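Local coordinates for protein fatty acid biosynthesis transcriptional regulator (Streptococcus pneumoniae, PDB 6JBX) that binds DNA as a MarR-family repressor of the pneumococcal fatty acid synthesis pathway, with acyl-ACP as its co-repressor, at residues A[57-62]-A[98-103]. Residues are numbered along the deposited sequence; the frame is centred on the assembly and turned at random.
With nucleotides of chain D.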
ATOM      1  N   ASP A  57      10.063  18.694  16.224  1.00 50.83           N
ATOM      2  CA  ASP A  57      10.746  18.243  17.464  1.00 54.39           C
ATOM      3  C   ASP A  57      10.326  16.834  17.926  1.00 49.29           C
ATOM      4  O   ASP A  57      10.707  16.401  19.010  1.00 47.43           O
ATOM      5  CB  ASP A  57      10.597  19.274  18.587  1.00 61.14           C
ATOM      6  CG  ASP A  57      11.392  20.534  18.300  1.00 66.71           C
ATOM      7  OD1 ASP A  57      12.292  20.490  17.412  1.00 76.13           O
ATOM      8  OD2 ASP A  57      11.105  21.543  18.953  1.00 84.04           O
ATOM      9  N   VAL A  58       9.651  16.066  17.099  1.00 43.72           N
ATOM     10  CA  VAL A  58       9.365  14.691  17.437  1.00 39.36           C
ATOM     11  C   VAL A  58      10.674  13.905  17.628  1.00 41.84           C
ATOM     12  O   VAL A  58      11.758  14.235  17.136  1.00 39.75           O
ATOM     13  CB  VAL A  58       8.465  14.082  16.349  1.00 46.55           C
ATOM     14  CG1 VAL A  58       9.177  14.031  14.998  1.00 44.48           C
ATOM     15  CG2 VAL A  58       7.945  12.709  16.739  1.00 47.69           C
ATOM     16  N   THR A  59      10.602  12.841  18.386  1.00 39.44           N
ATOM     17  CA  THR A  59      11.806  12.068  18.673  1.00 44.94           C
ATOM     18  C   THR A  59      11.834  10.778  17.836  1.00 41.42           C
ATOM     19  O   THR A  59      10.795  10.303  17.373  1.00 43.51           O
ATOM     20  CB  THR A  59      11.873  11.689  20.163  1.00 45.88           C
ATOM     21  OG1 THR A  59      10.945  10.631  20.408  1.00 44.32           O
ATOM     22  CG2 THR A  59      11.537  12.839  21.083  1.00 48.03           C
ATOM     23  N   PRO A  60      13.006  10.150  17.738  1.00 40.81           N
ATOM     24  CA  PRO A  60      13.009   8.869  17.022  1.00 43.47           C
ATOM     25  C   PRO A  60      11.994   7.848  17.552  1.00 49.67           C
ATOM     26  O   PRO A  60      11.329   7.163  16.749  1.00 45.32           O
ATOM     27  CB  PRO A  60      14.425   8.337  17.241  1.00 44.25           C
ATOM     28  CG  PRO A  60      15.255   9.593  17.251  1.00 45.42           C
ATOM     29  CD  PRO A  60      14.391  10.577  18.019  1.00 41.94           C
ATOM     30  N   SER A  61      11.914   7.718  18.876  1.00 48.90           N
ATOM     31  CA  SER A  61      10.952   6.789  19.500  1.00 49.28           C
ATOM     32  C   SER A  61       9.540   7.095  19.000  1.00 45.23           C
ATOM     33  O   SER A  61       8.811   6.180  18.659  1.00 46.95           O
ATOM     34  CB  SER A  61      11.039   6.832  21.007  1.00 48.41           C
ATOM     35  OG  SER A  61      12.351   6.479  21.432  1.00 47.91           O
ATOM     36  N   GLN A  62       9.179   8.369  18.881  1.00 44.28           N
ATOM     37  CA  GLN A  62       7.793   8.702  18.507  1.00 45.18           C
ATOM     38  C   GLN A  62       7.580   8.383  17.028  1.00 49.65           C
ATOM     39  O   GLN A  62       6.484   7.997  16.632  1.00 48.85           O
ATOM     40  CB  GLN A  62       7.469  10.173  18.775  1.00 52.36           C
ATOM     41  CG  GLN A  62       8.183  10.724  20.011  1.00 62.28           C
ATOM     42  CD  GLN A  62       7.631  12.006  20.594  1.00 60.72           C
ATOM     43  OE1 GLN A  62       7.806  13.089  20.040  1.00 57.46           O
ATOM     44  NE2 GLN A  62       7.020  11.897  21.766  1.00 61.75           N
ATOM     45  N   VAL A  98      17.770  12.153  24.671  1.00 48.48           N
ATOM     46  CA  VAL A  98      16.676  12.392  23.752  1.00 48.95           C
ATOM     47  C   VAL A  98      17.191  13.236  22.590  1.00 49.08           C
ATOM     48  O   VAL A  98      18.099  14.066  22.765  1.00 44.64           O
ATOM     49  CB  VAL A  98      15.483  13.040  24.474  1.00 50.37           C
ATOM     50  CG1 VAL A  98      14.420  13.567  23.517  1.00 50.29           C
ATOM     51  CG2 VAL A  98      14.886  12.039  25.456  1.00 51.52           C
ATOM     52  N   VAL A  99      16.632  12.925  21.412  1.00 49.17           N
ATOM     53  CA  VAL A  99      16.933  13.639  20.161  1.00 48.76           C
ATOM     54  C   VAL A  99      15.629  14.235  19.645  1.00 41.79           C
ATOM     55  O   VAL A  99      14.614  13.569  19.624  1.00 46.49           O
ATOM     56  CB  VAL A  99      17.610  12.727  19.113  1.00 47.81           C
ATOM     57  CG1 VAL A  99      17.595  13.328  17.712  1.00 48.66           C
ATOM     58  CG2 VAL A  99      19.046  12.397  19.500  1.00 48.77           C
ATOM     59  N   HIS A 100      15.687  15.493  19.256  1.00 42.01           N
ATOM     60  CA  HIS A 100      14.554  16.169  18.652  1.00 43.51           C
ATOM     61  C   HIS A 100      14.825  16.329  17.154  1.00 43.79           C
ATOM     62  O   HIS A 100      15.915  16.743  16.753  1.00 43.61           O
ATOM     63  CB  HIS A 100      14.312  17.533  19.317  1.00 51.16           C
ATOM     64  CG  HIS A 100      13.939  17.454  20.763  1.00 56.41           C
ATOM     65  ND1 HIS A 100      12.776  16.837  21.203  1.00 56.42           N
ATOM     66  CD2 HIS A 100      14.554  17.924  21.868  1.00 61.34           C
ATOM     67  CE1 HIS A 100      12.696  16.926  22.512  1.00 56.25           C
ATOM     68  NE2 HIS A 100      13.769  17.600  22.940  1.00 61.40           N
ATOM     69  N   LEU A 101      13.835  16.006  16.337  1.00 40.64           N
ATOM     70  CA  LEU A 101      14.026  16.020  14.876  1.00 38.75           C
ATOM     71  C   LEU A 101      13.229  17.176  14.281  1.00 37.06           C
ATOM     72  O   LEU A 101      12.115  17.429  14.697  1.00 37.37           O
ATOM     73  CB  LEU A 101      13.523  14.713  14.273  1.00 32.88           C
ATOM     74  CG  LEU A 101      14.115  13.441  14.850  1.00 36.30           C
ATOM     75  CD1 LEU A 101      13.241  12.262  14.456  1.00 38.31           C
ATOM     76  CD2 LEU A 101      15.551  13.247  14.396  1.00 35.96           C
ATOM     77  N   HIS A 102      13.765  17.792  13.248  1.00 35.18           N
ATOM     78  CA  HIS A 102      12.984  18.796  12.501  1.00 39.28           C
ATOM     79  C   HIS A 102      13.479  18.854  11.054  1.00 40.09           C
ATOM     80  O   HIS A 102      14.641  18.437  10.730  1.00 47.40           O
ATOM     81  CB  HIS A 102      13.034  20.164  13.190  1.00 46.29           C
ATOM     82  CG  HIS A 102      14.379  20.810  13.185  1.00 46.76           C
ATOM     83  ND1 HIS A 102      14.837  21.564  12.114  1.00 52.92           N
ATOM     84  CD2 HIS A 102      15.338  20.876  14.136  1.00 52.60           C
ATOM     85  CE1 HIS A 102      16.034  22.045  12.398  1.00 53.62           C
ATOM     86  NE2 HIS A 102      16.364  21.644  13.637  1.00 52.79           N
ATOM     87  N   LEU A 103      12.597  19.356  10.197  1.00 38.70           N
ATOM     88  CA  LEU A 103      12.868  19.379   8.780  1.00 40.34           C
ATOM     89  C   LEU A 103      13.782  20.561   8.476  1.00 38.77           C
ATOM     90  O   LEU A 103      13.554  21.644   8.970  1.00 44.81           O
ATOM     91  CB  LEU A 103      11.568  19.510   7.973  1.00 36.64           C
ATOM     92  CG  LEU A 103      10.578  18.340   8.027  1.00 38.64           C
ATOM     93  CD1 LEU A 103       9.514  18.522   6.969  1.00 37.33           C
ATOM     94  CD2 LEU A 103      11.257  16.995   7.849  1.00 38.58           C
TER
ATOM     95  P    DA D   5      14.937   9.212  21.469  1.00 48.42           P
ATOM     96  OP1  DA D   5      15.051  10.659  21.111  1.00 41.81           O
ATOM     97  OP2  DA D   5      13.672   8.476  21.185  1.00 43.08           O
ATOM     98  O5'  DA D   5      16.172   8.446  20.836  1.00 41.53           O
ATOM     99  C5'  DA D   5      17.428   9.073  20.901  1.00 37.95           C
ATOM    100  C4'  DA D   5      18.529   8.098  20.581  1.00 45.89           C
ATOM    101  O4'  DA D   5      18.368   6.873  21.308  1.00 40.67           O
ATOM    102  C3'  DA D   5      18.638   7.669  19.111  1.00 45.74           C
ATOM    103  O3'  DA D   5      19.564   8.573  18.493  1.00 50.91           O
ATOM    104  C2'  DA D   5      19.141   6.233  19.215  1.00 47.23           C
ATOM    105  C1'  DA D   5      19.328   6.025  20.727  1.00 41.95           C
ATOM    106  N9   DA D   5      19.074   4.664  21.189  1.00 36.14           N
ATOM    107  C8   DA D   5      17.866   4.044  21.371  1.00 37.04           C
ATOM    108  N7   DA D   5      17.966   2.793  21.758  1.00 39.08           N
ATOM    109  C5   DA D   5      19.336   2.580  21.841  1.00 34.40           C
ATOM    110  C6   DA D   5      20.095   1.451  22.190  1.00 39.45           C
ATOM    111  N6   DA D   5      19.558   0.284  22.550  1.00 41.63           N
ATOM    112  N1   DA D   5      21.442   1.559  22.144  1.00 41.25           N
ATOM    113  C2   DA D   5      21.979   2.735  21.782  1.00 43.55           C
ATOM    114  N3   DA D   5      21.365   3.875  21.446  1.00 38.33           N
ATOM    115  C4   DA D   5      20.030   3.720  21.483  1.00 33.29           C
ATOM    116  P    DA D   4      12.043   6.457  26.802  1.00 54.14           P
ATOM    117  OP1  DA D   4      11.322   7.731  26.971  1.00 55.61           O
ATOM    118  OP2  DA D   4      11.347   5.272  26.249  1.00 57.11           O
ATOM    119  O5'  DA D   4      13.348   6.769  25.954  1.00 48.76           O
ATOM    120  C5'  DA D   4      14.133   7.932  26.249  1.00 47.48           C
ATOM    121  C4'  DA D   4      15.236   8.097  25.228  1.00 48.44           C
ATOM    122  O4'  DA D   4      16.290   7.132  25.465  1.00 47.73           O
ATOM    123  C3'  DA D   4      14.810   7.912  23.772  1.00 44.06           C
ATOM    124  O3'  DA D   4      15.273   9.053  23.049  1.00 48.57           O
ATOM    125  C2'  DA D   4      15.443   6.582  23.388  1.00 45.00           C
ATOM    126  C1'  DA D   4      16.691   6.554  24.239  1.00 45.11           C
ATOM    127  N9   DA D   4      17.244   5.239  24.547  1.00 40.70           N
ATOM    128  C8   DA D   4      16.549   4.118  24.918  1.00 38.96           C
ATOM    129  N7   DA D   4      17.316   3.095  25.213  1.00 41.07           N
ATOM    130  C5   DA D   4      18.602   3.584  25.039  1.00 38.11           C
ATOM    131  C6   DA D   4      19.864   2.990  25.197  1.00 42.30           C
ATOM    132  N6   DA D   4      20.035   1.727  25.585  1.00 46.38           N
ATOM    133  N1   DA D   4      20.956   3.750  24.954  1.00 42.53           N
ATOM    134  C2   DA D   4      20.775   5.029  24.584  1.00 42.93           C
ATOM    135  N3   DA D   4      19.635   5.697  24.396  1.00 40.09           N
ATOM    136  C4   DA D   4      18.574   4.907  24.643  1.00 37.46           C
TER
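Leu101 and Asp57 join the second wing strand of the MarR-type winged helix to the turn entering helix 60-67, through backbone hydrogen bonds and the packing of the leucine side chain. Leu101 N donates to Val58 O at 2.8 Å, while Asp57 N returns a weak, bent bond to Leu101 O. From the strand the leucine side chain runs along Val58 O toward Pro60: with CG anti to its own carbonyl carbon (chi1 -55°), CB and CG both sit 3.4 Å from Val58 O, and CD1 reaches on toward the Pro60 ring, whose CD is 4.1 Å away. Ile52 and Leu78 also touch Leu101, tying strand 99-103 to the helical core.

Asp57 also accepts through its carbonyl, its side chain lying beside His100 CB. His100 ND1 donates to Asp57 O at 3.0 Å, meeting a lone pair in the carbonyl plane; the oxygen is tilted 16° out of the imidazole plane. This bond implies that ND1 carries a proton and limits rotation of the ring, over one face of which Val98 CG1 sits, offset toward the rim.

Nearer the DNA, Thr59, the N-cap of helix 60-67, donates from its N to Gln62 OE1 and sends a CA-H contact to Val99 O. Pro60 CD packs 3.4 Å from that same oxygen. One phosphate of the bound DNA then spans both elements: Val99 N donates to OP1 of DA5 of chain D at 2.8 Å, and Ser61 N to its OP2. Backbone bonds and one imidazole N-H thus hold turn and wing strand together, and the shared phosphate is consistent with a hold here independent of base identity.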